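Local coordinates for putative lipoprotein (Bacteroides fragilis, PDB 3NQI) that is of unknown function but is probably a lipid-anchored protein of the bacterial cell envelope, at residues V16-R21 with R48-Y53; E34-N39 with S68-L73; I41-N46 with A75-I80; T123-V128 with F191-I196. All blocks are in the same frame, centred on the assembly; numbering follows the deposited sequence.

From the N terminus, the segments of contacts 1, 2 and 3 open in turn (16-21, 34-39, 41-46) and close in the same order (48-53, 68-73, 75-80). Their loops therefore all cross one another. Contact 1 joins strand 11-21 to strand 49-56, and contact 2 joins strand 34-37 to strand 68-73; these are two of the five pairings that close what appears to be an OB-like barrel. Contact 3 packs the loop that follows strand 34-37 against segment 75-80, touching both earlier contacts. Contact 4 comes later and in series, tying strand 123-132 to strand 186-195. Ile80 O to Ala193 N links it to contact 3, and Arg48 NH2 to Thr123 OG1 to contact 1.

Contact 1 of 4, residues V16-R21 with R48-Y53; sequences VKVNDR and RMAYIY
The antiparallel pairing of strands 11-21 and 49-56 joins the first and fourth strands of what appears to be a small OB-like barrel, with Val16 opposite Ala50 and Lys17 opposite Met49. The N-to-C directions of the short segments make 115°, well short of antiparallel, and within them only two residue pairs form bridges. Val16 and Ala50 form a hydrogen-bonded pair, Val16 N giving to Ala50 O at 2.9 Å and Ala50 N returning a bond of the same kind to Val16 O. Val18 N reaches Arg48 O at 3.0 Å from above the carbonyl plane, and water 1 bridges Arg48 O and Val18 O, donating to both. On the inner face, CG2 of Val18 lies 3.5 Å from CB of Ala50, while CG1 of Val16 meets CD1 of Ile52 at 4.0 Å; Phe27 packs on both Val16 and Ile52. On the other face selenomethionine Met49, bent at chi2 and chi3 (-80° and -47°), doubles back under the partner strand: SE lies 3.6 Å from CA of Lys17, and CE 3.3 Å from Val16 O. Arg48 O thus has two donors, one amide and one water, the water continuing the link where the strands splay apart, while Val16, Val18 and Ile52 make the inner side apolar.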
loop_
_atom_site.group_PDB
_atom_site.type_symbol
_atom_site.label_atom_id
_atom_site.label_comp_id
_atom_site.label_asym_id
_atom_site.label_seq_id
_atom_site.Cartn_x
_atom_site.Cartn_y
_atom_site.Cartn_z
ATOM N N VAL A 16 6.395 -8.446 0.984
ATOM C CA VAL A 16 7.086 -9.040 2.126
ATOM C C VAL A 16 7.440 -7.985 3.139
ATOM O O VAL A 16 7.572 -6.847 2.817
ATOM C CB VAL A 16 8.433 -9.725 1.718
ATOM C CG1 VAL A 16 8.193 -10.872 0.819
ATOM C CG2 VAL A 16 9.444 -8.693 1.101
ATOM N N LYS A 17 7.620 -8.399 4.386
ATOM C CA LYS A 17 8.135 -7.529 5.407
ATOM C C LYS A 17 9.668 -7.565 5.268
ATOM O O LYS A 17 10.229 -8.572 4.867
ATOM C CB LYS A 17 7.744 -8.049 6.782
ATOM C CG LYS A 17 8.251 -7.213 7.926
ATOM C CD LYS A 17 7.975 -7.886 9.267
ATOM C CE LYS A 17 8.473 -7.004 10.412
ATOM N NZ LYS A 17 7.785 -7.318 11.696
ATOM N N VAL A 18 10.319 -6.445 5.586
ATOM C CA VAL A 18 11.762 -6.320 5.487
ATOM C C VAL A 18 12.339 -6.441 6.902
ATOM O O VAL A 18 11.925 -5.700 7.798
ATOM C CB VAL A 18 12.108 -4.922 4.893
ATOM C CG1 VAL A 18 13.653 -4.669 4.861
ATOM C CG2 VAL A 18 11.389 -4.757 3.488
ATOM N N ASN A 19 13.290 -7.357 7.118
ATOM C CA ASN A 19 13.933 -7.479 8.437
ATOM C C ASN A 19 15.349 -6.890 8.462
ATOM O O ASN A 19 16.087 -7.034 7.497
ATOM C CB ASN A 19 14.028 -8.936 8.820
ATOM C CG ASN A 19 12.743 -9.682 8.595
ATOM O OD1 ASN A 19 12.701 -10.735 7.927
ATOM N ND2 ASN A 19 11.685 -9.146 9.144
ATOM N N ASP A 20 15.724 -6.234 9.561
ATOM C CA ASP A 20 17.129 -5.888 9.831
ATOM C C ASP A 20 17.723 -6.979 10.726
ATOM O O ASP A 20 17.459 -7.008 11.916
ATOM C CB ASP A 20 17.259 -4.518 10.525
ATOM C CG ASP A 20 18.729 -4.097 10.766
ATOM O OD1 ASP A 20 19.678 -4.763 10.272
ATOM O OD2 ASP A 20 18.936 -3.078 11.459
ATOM N N ARG A 21 18.519 -7.867 10.146
ATOM C CA ARG A 21 19.117 -8.976 10.883
ATOM C C ARG A 21 20.599 -8.658 11.174
ATOM O O ARG A 21 21.475 -9.004 10.374
ATOM C CB ARG A 21 18.958 -10.268 10.060
ATOM C CG ARG A 21 18.782 -11.537 10.878
ATOM C CD ARG A 21 17.336 -11.737 11.307
ATOM N NE ARG A 21 17.160 -13.007 12.003
ATOM N N ARG A 48 10.299 -0.689 5.519
ATOM C CA ARG A 48 9.667 -1.559 6.493
ATOM C C ARG A 48 9.011 -2.686 5.735
ATOM O O ARG A 48 9.021 -3.843 6.188
ATOM C CB ARG A 48 8.665 -0.760 7.331
ATOM C CG ARG A 48 8.426 -1.350 8.728
ATOM C CD ARG A 48 7.268 -0.715 9.494
ATOM N NE ARG A 48 6.038 -0.862 8.744
ATOM C CZ ARG A 48 5.291 -1.971 8.639
ATOM N NH1 ARG A 48 5.576 -3.112 9.272
ATOM N NH2 ARG A 48 4.221 -1.923 7.869
HETATM N N MSE A 49 8.468 -2.376 4.543
HETATM C CA MSE A 49 7.814 -3.369 3.687
HETATM C C MSE A 49 8.287 -3.275 2.231
HETATM O O MSE A 49 8.627 -2.227 1.793
HETATM C CB MSE A 49 6.297 -3.143 3.707
HETATM C CG MSE A 49 5.606 -3.325 5.048
HETATM SE SE MSE A 49 5.316 -5.239 5.433
HETATM C CE MSE A 49 4.508 -6.236 3.814
ATOM N N ALA A 50 8.250 -4.371 1.450
ATOM C CA ALA A 50 8.815 -4.364 0.096
ATOM C C ALA A 50 8.061 -5.271 -0.851
ATOM O O ALA A 50 7.289 -6.068 -0.399
ATOM C CB ALA A 50 10.359 -4.835 0.109
ATOM N N TYR A 51 8.213 -5.035 -2.140
ATOM C CA TYR A 51 7.836 -5.983 -3.189
ATOM C C TYR A 51 9.128 -6.615 -3.760
ATOM O O TYR A 51 10.044 -5.908 -4.204
ATOM C CB TYR A 51 7.052 -5.257 -4.279
ATOM C CG TYR A 51 6.581 -6.154 -5.387
ATOM C CD1 TYR A 51 5.451 -6.931 -5.232
ATOM C CD2 TYR A 51 7.278 -6.220 -6.604
ATOM C CE1 TYR A 51 4.994 -7.770 -6.265
ATOM C CE2 TYR A 51 6.823 -7.043 -7.642
ATOM C CZ TYR A 51 5.680 -7.799 -7.459
ATOM O OH TYR A 51 5.237 -8.633 -8.454
ATOM N N ILE A 52 9.220 -7.932 -3.757
ATOM C CA ILE A 52 10.391 -8.605 -4.314
ATOM C C ILE A 52 9.982 -9.574 -5.395
ATOM O O ILE A 52 8.842 -10.000 -5.438
ATOM C CB ILE A 52 11.242 -9.345 -3.246
ATOM C CG1 ILE A 52 10.496 -10.495 -2.575
ATOM C CG2 ILE A 52 11.794 -8.325 -2.183
ATOM C CD1 ILE A 52 11.404 -11.243 -1.553
ATOM N N TYR A 53 10.946 -9.879 -6.240
ATOM C CA TYR A 53 10.851 -10.828 -7.293
ATOM C C TYR A 53 12.047 -11.758 -7.079
ATOM O O TYR A 53 13.205 -11.335 -7.077
ATOM C CB TYR A 53 10.861 -10.065 -8.634
ATOM C CG TYR A 53 10.932 -10.965 -9.826
ATOM C CD1 TYR A 53 10.358 -12.235 -9.795
ATOM C CD2 TYR A 53 11.610 -10.576 -10.988
ATOM C CE1 TYR A 53 10.435 -13.073 -10.860
ATOM C CE2 TYR A 53 11.696 -11.432 -12.083
ATOM C CZ TYR A 53 11.108 -12.680 -11.998
ATOM O OH TYR A 53 11.157 -13.570 -13.037
HETATM O O HOH W 1 9.579 -4.357 8.949
#

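Contact 2 of 4, residues E34-N39 with S68-L73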
loop_
_atom_site.group_PDB
_atom_site.type_symbol
_atom_site.label_atom_id
_atom_site.label_comp_id
_atom_site.label_asym_id
_atom_site.label_seq_id
_atom_site.Cartn_x
_atom_site.Cartn_y
_atom_site.Cartn_z
ATOM N N GLU A 34 10.724 -16.821 6.709
ATOM C CA GLU A 34 11.848 -15.901 6.469
ATOM C C GLU A 34 12.537 -16.253 5.142
ATOM O O GLU A 34 12.836 -17.416 4.868
ATOM C CB GLU A 34 12.855 -15.887 7.630
ATOM C CG GLU A 34 14.016 -14.898 7.442
ATOM C CD GLU A 34 14.748 -14.518 8.737
ATOM O OE1 GLU A 34 14.476 -15.125 9.780
ATOM O OE2 GLU A 34 15.615 -13.615 8.726
ATOM N N LEU A 35 12.772 -15.238 4.314
ATOM C CA LEU A 35 13.462 -15.421 3.026
ATOM C C LEU A 35 14.850 -14.787 3.134
ATOM O O LEU A 35 14.964 -13.587 3.424
ATOM C CB LEU A 35 12.645 -14.850 1.865
ATOM C CG LEU A 35 11.190 -15.351 1.831
ATOM C CD1 LEU A 35 10.396 -14.660 0.684
ATOM C CD2 LEU A 35 11.151 -16.899 1.718
ATOM N N ILE A 36 15.884 -15.612 2.926
ATOM C CA ILE A 36 17.276 -15.205 3.142
ATOM C C ILE A 36 17.998 -14.994 1.799
ATOM O O ILE A 36 18.245 -15.959 1.077
ATOM C CB ILE A 36 18.050 -16.249 3.943
ATOM C CG1 ILE A 36 17.289 -16.653 5.227
ATOM C CG2 ILE A 36 19.479 -15.747 4.271
ATOM C CD1 ILE A 36 17.396 -15.685 6.349
ATOM N N PRO A 37 18.337 -13.753 1.465
ATOM C CA PRO A 37 19.030 -13.530 0.199
ATOM C C PRO A 37 20.436 -14.098 0.204
ATOM O O PRO A 37 21.141 -14.008 1.210
ATOM C CB PRO A 37 19.110 -11.999 0.088
ATOM C CG PRO A 37 18.173 -11.467 1.062
ATOM C CD PRO A 37 18.100 -12.480 2.170
ATOM N N THR A 38 20.798 -14.722 -0.907
ATOM C CA THR A 38 22.135 -15.216 -1.133
ATOM C C THR A 38 22.834 -14.459 -2.270
ATOM O O THR A 38 23.925 -14.842 -2.682
ATOM C CB THR A 38 22.097 -16.689 -1.535
ATOM O OG1 THR A 38 21.381 -16.810 -2.765
ATOM C CG2 THR A 38 21.429 -17.534 -0.451
ATOM N N ASN A 39 22.217 -13.411 -2.801
ATOM C CA ASN A 39 22.907 -12.532 -3.754
ATOM C C ASN A 39 24.276 -12.110 -3.219
ATOM O O ASN A 39 24.442 -11.903 -2.007
ATOM C CB ASN A 39 22.043 -11.308 -4.069
ATOM C CG ASN A 39 20.746 -11.696 -4.755
ATOM O OD1 ASN A 39 19.823 -12.235 -4.114
ATOM N ND2 ASN A 39 20.678 -11.479 -6.059
ATOM N N SER A 68 12.896 -21.027 7.323
ATOM C CA SER A 68 13.718 -20.107 6.535
ATOM C C SER A 68 14.056 -20.728 5.207
ATOM O O SER A 68 14.350 -21.897 5.144
ATOM C CB SER A 68 15.036 -19.827 7.244
ATOM O OG SER A 68 14.816 -19.046 8.394
ATOM N N ILE A 69 14.050 -19.929 4.158
ATOM C CA ILE A 69 14.344 -20.394 2.815
ATOM C C ILE A 69 15.388 -19.440 2.237
ATOM O O ILE A 69 15.257 -18.220 2.364
ATOM C CB ILE A 69 13.047 -20.397 1.934
ATOM C CG1 ILE A 69 12.040 -21.433 2.459
ATOM C CG2 ILE A 69 13.364 -20.724 0.482
ATOM C CD1 ILE A 69 10.696 -21.450 1.711
ATOM N N LYS A 70 16.423 -19.992 1.618
ATOM C CA LYS A 70 17.438 -19.174 0.954
ATOM C C LYS A 70 16.928 -18.781 -0.432
ATOM O O LYS A 70 16.453 -19.643 -1.179
ATOM C CB LYS A 70 18.745 -19.948 0.783
ATOM C CG LYS A 70 19.303 -20.509 2.068
ATOM C CD LYS A 70 20.484 -19.728 2.597
ATOM C CE LYS A 70 21.313 -20.634 3.497
ATOM N NZ LYS A 70 22.395 -19.893 4.185
ATOM N N ILE A 71 17.014 -17.500 -0.778
ATOM C CA ILE A 71 16.534 -17.042 -2.083
ATOM C C ILE A 71 17.579 -16.233 -2.859
ATOM O O ILE A 71 18.506 -15.686 -2.302
ATOM C CB ILE A 71 15.235 -16.174 -1.979
ATOM C CG1 ILE A 71 15.448 -14.951 -1.091
ATOM C CG2 ILE A 71 14.066 -16.997 -1.428
ATOM C CD1 ILE A 71 14.455 -13.810 -1.335
ATOM N N THR A 72 17.381 -16.165 -4.161
ATOM C CA THR A 72 18.115 -15.255 -5.021
ATOM C C THR A 72 17.124 -14.216 -5.538
ATOM O O THR A 72 16.155 -14.556 -6.190
ATOM C CB THR A 72 18.780 -16.057 -6.179
ATOM O OG1 THR A 72 19.754 -16.938 -5.612
ATOM C CG2 THR A 72 19.457 -15.126 -7.212
ATOM N N LEU A 73 17.367 -12.940 -5.227
ATOM C CA LEU A 73 16.576 -11.866 -5.767
ATOM C C LEU A 73 16.884 -11.754 -7.245
ATOM O O LEU A 73 18.058 -11.809 -7.657
ATOM C CB LEU A 73 16.878 -10.544 -5.043
ATOM C CG LEU A 73 16.426 -10.577 -3.573
ATOM C CD1 LEU A 73 17.152 -9.555 -2.714
ATOM C CD2 LEU A 73 14.881 -10.354 -3.483
#
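Strands 34-37 and 68-73 run parallel in register, Glu34 beside Ser68 through Pro37 beside Ile71, with their axes 44° apart. The amides alternate across the gap: Ile69 N to Glu34 O, Ile36 N to Ile69 O (2.7 Å), Ile71 N to Ile36 O, and Thr38 N to Ile71 O. Asn39 then takes over with its side chain. Its OD1 accepts from Leu73 N at 2.8 Å on an in-plane lone pair, and its ND2 gives to Leu73 O at 3.1 Å; the two bonds fix the amide's rotation and carry the pairing past Thr38, beyond the end of strand 34-37. Five strands, 11-21, 24-28, 34-37, 68-73 and 49-56, pair in a closed circuit in the order 1-2-3-5-4, and this parallel join of third and fifth is characteristic of the OB-fold. Toward the barrel interior, Ile71 holds CG1 between backbone N and carbonyl carbon (chi1 58°), which carries it toward strand 34-37: CG1 comes near Ile36 O, and CD1 meets CB of Leu35 at 3.8 Å. CB of Pro37 approaches CD1 of Leu73 at 4.2 Å. The side chains of Thr38 and Lys70 cross at about a right angle, CG2 of Thr38 3.8 Å from CB of Lys70, while the hydroxyls of Thr38 and Thr72 each bond to a different carboxylate oxygen of Asp57.

Contact 3 of 4, residues I41-N46 with A75-I80; sequences IPVTLN and ADPTGI. With CD (cadmium ion), chain F.
Pro77 offers the CB-CG side of its ring to two aliphatic side chains: CD2 of Leu45 lies 3.9 Å from Pro77 CB, and CG1 of Val43 is 4.3 Å from Pro77 CG. The other branch of Leu45, CD1, rests against the backbone, 3.6 Å from Gly79 N. Leu45 spans both places because CG stands anti to the backbone N (chi1 176°) and the chain then turns at chi2 (68°), spreading its methyls over Pro77 and Gly79. The flat carboxylate of Asp76, just before the proline, holds a cadmium ion through one oxygen: OD1 binds it at 2.2 Å, whereas OD2 stays 3.2 Å from the metal. Waters 2, 3, 4 and 5 and one atom from beyond the two segments bring the coordination to six. Water 4 donates to Pro77 O at 2.7 Å, and water 2 is hydrogen-bonded to Thr44 OG1 at 3.1 Å, so the threonine acts in the second shell. The cadmium site is at the surface and may well reflect crystallisation. Loop 41-46 packs against the barrel strands: Leu45 also touches Val18 and Ala50, and Val43 and Pro77 touch Phe27, while strand 78-87 pairs with strand 49-56 through Thr78 and Tyr51 and reaches strand 186-195 through Ile80.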
loop_
_atom_site.group_PDB
_atom_site.type_symbol
_atom_site.label_atom_id
_atom_site.label_comp_id
_atom_site.label_asym_id
_atom_site.label_seq_id
_atom_site.Cartn_x
_atom_site.Cartn_y
_atom_site.Cartn_z
ATOM N N ILE A 41 25.924 -9.358 -4.103
ATOM C CA ILE A 41 25.882 -7.920 -3.772
ATOM C C ILE A 41 24.861 -7.728 -2.637
ATOM O O ILE A 41 23.715 -8.151 -2.777
ATOM C CB ILE A 41 25.427 -7.048 -4.980
ATOM C CG1 ILE A 41 26.276 -7.334 -6.232
ATOM C CG2 ILE A 41 25.497 -5.547 -4.629
ATOM C CD1 ILE A 41 27.732 -7.120 -6.061
ATOM N N PRO A 42 25.271 -7.101 -1.511
ATOM C CA PRO A 42 24.369 -6.935 -0.365
ATOM C C PRO A 42 23.097 -6.161 -0.668
ATOM O O PRO A 42 23.125 -5.181 -1.367
ATOM C CB PRO A 42 25.192 -6.130 0.646
ATOM C CG PRO A 42 26.619 -6.282 0.229
ATOM C CD PRO A 42 26.627 -6.587 -1.239
ATOM N N VAL A 43 21.988 -6.607 -0.088
ATOM C CA VAL A 43 20.711 -5.864 -0.107
ATOM C C VAL A 43 20.843 -4.691 0.819
ATOM O O VAL A 43 21.233 -4.851 1.974
ATOM C CB VAL A 43 19.582 -6.786 0.308
ATOM C CG1 VAL A 43 18.252 -6.029 0.495
ATOM C CG2 VAL A 43 19.477 -7.921 -0.739
ATOM N N THR A 44 20.584 -3.497 0.306
ATOM C CA THR A 44 20.684 -2.290 1.105
ATOM C C THR A 44 19.351 -1.528 1.268
ATOM O O THR A 44 19.318 -0.407 1.790
ATOM C CB THR A 44 21.738 -1.339 0.487
ATOM O OG1 THR A 44 21.403 -1.125 -0.886
ATOM C CG2 THR A 44 23.174 -1.958 0.593
ATOM N N LEU A 45 18.261 -2.118 0.832
ATOM C CA LEU A 45 16.907 -1.493 0.967
ATOM C C LEU A 45 16.558 -1.040 2.392
ATOM O O LEU A 45 16.632 -1.840 3.337
ATOM C CB LEU A 45 15.872 -2.500 0.524
ATOM C CG LEU A 45 14.396 -2.119 0.660
ATOM C CD1 LEU A 45 14.018 -0.973 -0.325
ATOM C CD2 LEU A 45 13.582 -3.396 0.462
ATOM N N ASN A 46 16.234 0.246 2.553
ATOM C CA ASN A 46 15.784 0.795 3.832
ATOM C C ASN A 46 14.248 0.989 3.761
ATOM O O ASN A 46 13.780 2.031 3.328
ATOM C CB ASN A 46 16.474 2.138 4.115
ATOM C CG ASN A 46 16.363 2.570 5.576
ATOM O OD1 ASN A 46 15.809 1.860 6.413
ATOM N ND2 ASN A 46 16.908 3.735 5.882
ATOM N N ALA A 75 15.488 -9.068 -9.066
ATOM C CA ALA A 75 15.379 -7.660 -9.423
ATOM C C ALA A 75 15.732 -6.918 -8.180
ATOM O O ALA A 75 15.702 -7.496 -7.103
ATOM C CB ALA A 75 13.967 -7.307 -9.841
ATOM N N ASP A 76 16.052 -5.636 -8.316
ATOM C CA ASP A 76 16.306 -4.821 -7.132
ATOM C C ASP A 76 15.035 -4.703 -6.259
ATOM O O ASP A 76 13.992 -4.269 -6.734
ATOM C CB ASP A 76 16.827 -3.456 -7.545
ATOM C CG ASP A 76 17.295 -2.616 -6.361
ATOM O OD1 ASP A 76 17.802 -3.127 -5.294
ATOM O OD2 ASP A 76 17.209 -1.386 -6.559
ATOM N N PRO A 77 15.120 -5.071 -4.978
ATOM C CA PRO A 77 13.903 -5.002 -4.159
ATOM C C PRO A 77 13.304 -3.598 -4.149
ATOM O O PRO A 77 14.026 -2.621 -4.212
ATOM C CB PRO A 77 14.396 -5.393 -2.752
ATOM C CG PRO A 77 15.624 -6.156 -2.961
ATOM C CD PRO A 77 16.235 -5.695 -4.252
ATOM N N THR A 78 11.989 -3.487 -4.121
ATOM C CA THR A 78 11.348 -2.162 -4.109
ATOM C C THR A 78 10.644 -1.866 -2.790
ATOM O O THR A 78 9.766 -2.578 -2.382
ATOM C CB THR A 78 10.308 -2.077 -5.198
ATOM O OG1 THR A 78 10.902 -2.506 -6.400
ATOM C CG2 THR A 78 9.743 -0.612 -5.340
ATOM N N GLY A 79 10.924 -0.739 -2.161
ATOM C CA GLY A 79 10.205 -0.418 -0.959
ATOM C C GLY A 79 8.798 0.045 -1.295
ATOM O O GLY A 79 8.590 0.721 -2.288
ATOM N N ILE A 80 7.817 -0.302 -0.469
ATOM C CA ILE A 80 6.445 0.119 -0.766
ATOM C C ILE A 80 5.709 0.767 0.416
ATOM O O ILE A 80 4.481 0.750 0.487
ATOM C CB ILE A 80 5.653 -1.154 -1.172
ATOM C CG1 ILE A 80 5.642 -2.143 -0.032
ATOM C CG2 ILE A 80 6.158 -1.741 -2.488
ATOM C CD1 ILE A 80 4.726 -3.378 -0.337
HETATM CD CD CD F . 18.368 -1.771 -3.654
HETATM O O HOH W 2 18.731 -0.346 -2.164
HETATM O O HOH W 3 18.195 0.178 -4.955
HETATM O O HOH W 4 15.998 -1.272 -3.009
HETATM O O HOH W 5 20.709 -1.502 -4.429
#

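Contact 4 of 4, residues T123-V128 with F191-I196; sequences TIVLPV and FKAYEI
Ile124 and Tyr194, like Leu126 and Lys192, are hydrogen-bonded pairs in a regular antiparallel ladder, and each residue spends both its N-H and its C=O on its partner. Tyr194 N gives to Ile124 O at 2.9 Å with Ile124 N returning to Tyr194 O; Leu126 N reaches Lys192 O at 2.8 Å and Lys192 N reaches Leu126 O. The alternate residues turn their backbone polar groups to the flanking strands, Val125 pairing with Phe117 on one side and Ala193 with Ile80 and Ala82 on the other. Phe191 N bonds to a diethylene glycol molecule, probably from the crystallisation liquor. Side-chain hydroxyls of buried residues are met too: Tyr194 OH by Phe150 O, and Thr123 OG1 by Arg48 NH2. Glu195 OE2 is held by Ser197 OG. Packing fills both faces. With Ile124 O at its edge, in the ring plane, the tyrosine places CE1 3.9 Å from CD2 of Leu126, the two side chains crossing at about a right angle. Ile196, directly before helix 197-207, puts CD1 4.1 Å from CG2 of Ile124. On the opposite face CD1 of Phe191 meets CG1 of Val125 at 3.7 Å and its CE1 meets CB of Pro127 at 3.9 Å; CG of Phe191 lies anti to its carbonyl carbon (chi1 -71°), which carries the ring alongside these two residues, and Phe107 meets it as well. Strand 186-195, antiparallel to 123-132 on one edge and parallel to 78-87 on the other, is thus an interior strand of a mixed beta-sheet near the centre of the chain.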
loop_
_atom_site.group_PDB
_atom_site.type_symbol
_atom_site.label_atom_id
_atom_site.label_comp_id
_atom_site.label_asym_id
_atom_site.label_seq_id
_atom_site.Cartn_x
_atom_site.Cartn_y
_atom_site.Cartn_z
ATOM N N THR A 123 -0.425 -4.588 9.471
ATOM C CA THR A 123 -0.180 -4.054 8.131
ATOM C C THR A 123 -1.245 -4.451 7.130
ATOM O O THR A 123 -1.588 -5.627 6.988
ATOM C CB THR A 123 1.210 -4.496 7.550
ATOM O OG1 THR A 123 2.242 -4.139 8.464
ATOM C CG2 THR A 123 1.508 -3.827 6.139
ATOM N N ILE A 124 -1.717 -3.468 6.377
ATOM C CA ILE A 124 -2.561 -3.779 5.246
ATOM C C ILE A 124 -1.925 -3.200 3.958
ATOM O O ILE A 124 -1.056 -2.325 4.022
ATOM C CB ILE A 124 -3.997 -3.256 5.409
ATOM C CG1 ILE A 124 -3.967 -1.753 5.579
ATOM C CG2 ILE A 124 -4.740 -3.987 6.616
ATOM C CD1 ILE A 124 -5.374 -1.071 5.508
ATOM N N VAL A 125 -2.358 -3.775 2.829
ATOM C CA VAL A 125 -1.767 -3.486 1.545
ATOM C C VAL A 125 -2.813 -3.072 0.516
ATOM O O VAL A 125 -3.821 -3.756 0.357
ATOM C CB VAL A 125 -0.922 -4.639 1.019
ATOM C CG1 VAL A 125 -0.272 -4.228 -0.374
ATOM C CG2 VAL A 125 0.198 -4.962 2.035
ATOM N N LEU A 126 -2.566 -1.927 -0.135
ATOM C CA LEU A 126 -3.397 -1.481 -1.276
ATOM C C LEU A 126 -2.707 -1.717 -2.608
ATOM O O LEU A 126 -1.655 -1.196 -2.849
ATOM C CB LEU A 126 -3.792 -0.008 -1.123
ATOM C CG LEU A 126 -4.946 0.385 -0.195
ATOM C CD1 LEU A 126 -4.870 -0.267 1.103
ATOM C CD2 LEU A 126 -4.987 1.996 -0.109
ATOM N N PRO A 127 -3.297 -2.556 -3.500
ATOM C CA PRO A 127 -2.841 -2.500 -4.891
ATOM C C PRO A 127 -3.383 -1.245 -5.546
ATOM O O PRO A 127 -4.592 -1.029 -5.438
ATOM C CB PRO A 127 -3.476 -3.735 -5.517
ATOM C CG PRO A 127 -4.252 -4.395 -4.442
ATOM C CD PRO A 127 -4.485 -3.425 -3.365
ATOM N N VAL A 128 -2.550 -0.332 -6.088
ATOM C CA VAL A 128 -3.066 0.824 -6.751
ATOM C C VAL A 128 -2.811 0.751 -8.292
ATOM O O VAL A 128 -1.689 0.473 -8.730
ATOM C CB VAL A 128 -2.513 2.162 -6.148
ATOM C CG1 VAL A 128 -3.380 3.278 -6.674
ATOM C CG2 VAL A 128 -2.575 2.108 -4.644
ATOM N N PHE A 191 2.028 -1.622 -5.386
ATOM C CA PHE A 191 1.502 -1.929 -4.056
ATOM C C PHE A 191 1.931 -0.840 -3.078
ATOM O O PHE A 191 3.046 -0.330 -3.206
ATOM C CB PHE A 191 2.007 -3.195 -3.551
ATOM C CG PHE A 191 1.440 -4.374 -4.245
ATOM C CD1 PHE A 191 0.155 -4.774 -4.000
ATOM C CD2 PHE A 191 2.212 -5.096 -5.101
ATOM C CE1 PHE A 191 -0.362 -5.912 -4.639
ATOM C CE2 PHE A 191 1.701 -6.196 -5.749
ATOM C CZ PHE A 191 0.420 -6.609 -5.488
ATOM N N LYS A 192 1.041 -0.486 -2.146
ATOM C CA LYS A 192 1.366 0.472 -1.052
ATOM C C LYS A 192 1.005 -0.222 0.261
ATOM O O LYS A 192 -0.121 -0.702 0.440
ATOM C CB LYS A 192 0.576 1.760 -1.233
ATOM C CG LYS A 192 0.938 2.511 -2.526
ATOM C CD LYS A 192 2.304 3.258 -2.308
ATOM C CE LYS A 192 2.919 3.731 -3.546
ATOM N NZ LYS A 192 4.294 4.189 -3.173
ATOM N N ALA A 193 1.985 -0.316 1.149
ATOM C CA ALA A 193 1.821 -0.979 2.431
ATOM C C ALA A 193 1.757 0.049 3.573
ATOM O O ALA A 193 2.539 1.032 3.608
ATOM C CB ALA A 193 2.964 -1.998 2.664
ATOM N N TYR A 194 0.813 -0.186 4.495
ATOM C CA TYR A 194 0.448 0.734 5.584
ATOM C C TYR A 194 0.524 0.068 6.936
ATOM O O TYR A 194 -0.225 -0.882 7.241
ATOM C CB TYR A 194 -0.984 1.281 5.438
ATOM C CG TYR A 194 -1.183 2.034 4.157
ATOM C CD1 TYR A 194 -1.478 1.375 2.974
ATOM C CD2 TYR A 194 -1.004 3.377 4.114
ATOM C CE1 TYR A 194 -1.585 2.062 1.772
ATOM C CE2 TYR A 194 -1.148 4.101 2.918
ATOM C CZ TYR A 194 -1.428 3.464 1.777
ATOM O OH TYR A 194 -1.518 4.185 0.607
ATOM N N GLU A 195 1.409 0.603 7.776
ATOM C CA GLU A 195 1.451 0.168 9.175
ATOM C C GLU A 195 0.320 0.875 9.915
ATOM O O GLU A 195 0.323 2.097 10.053
ATOM C CB GLU A 195 2.838 0.524 9.810
ATOM C CG GLU A 195 3.294 -0.423 10.916
ATOM C CD GLU A 195 2.448 -0.353 12.195
ATOM O OE1 GLU A 195 1.839 0.706 12.472
ATOM O OE2 GLU A 195 2.450 -1.325 12.962
ATOM N N ILE A 196 -0.626 0.125 10.440
ATOM C CA ILE A 196 -1.848 0.689 10.984
ATOM C C ILE A 196 -2.008 0.500 12.525
ATOM O O ILE A 196 -3.063 0.775 13.043
ATOM C CB ILE A 196 -3.078 0.191 10.271
ATOM C CG1 ILE A 196 -3.173 -1.339 10.353
ATOM C CG2 ILE A 196 -3.091 0.695 8.785
ATOM C CD1 ILE A 196 -4.597 -1.827 10.104
#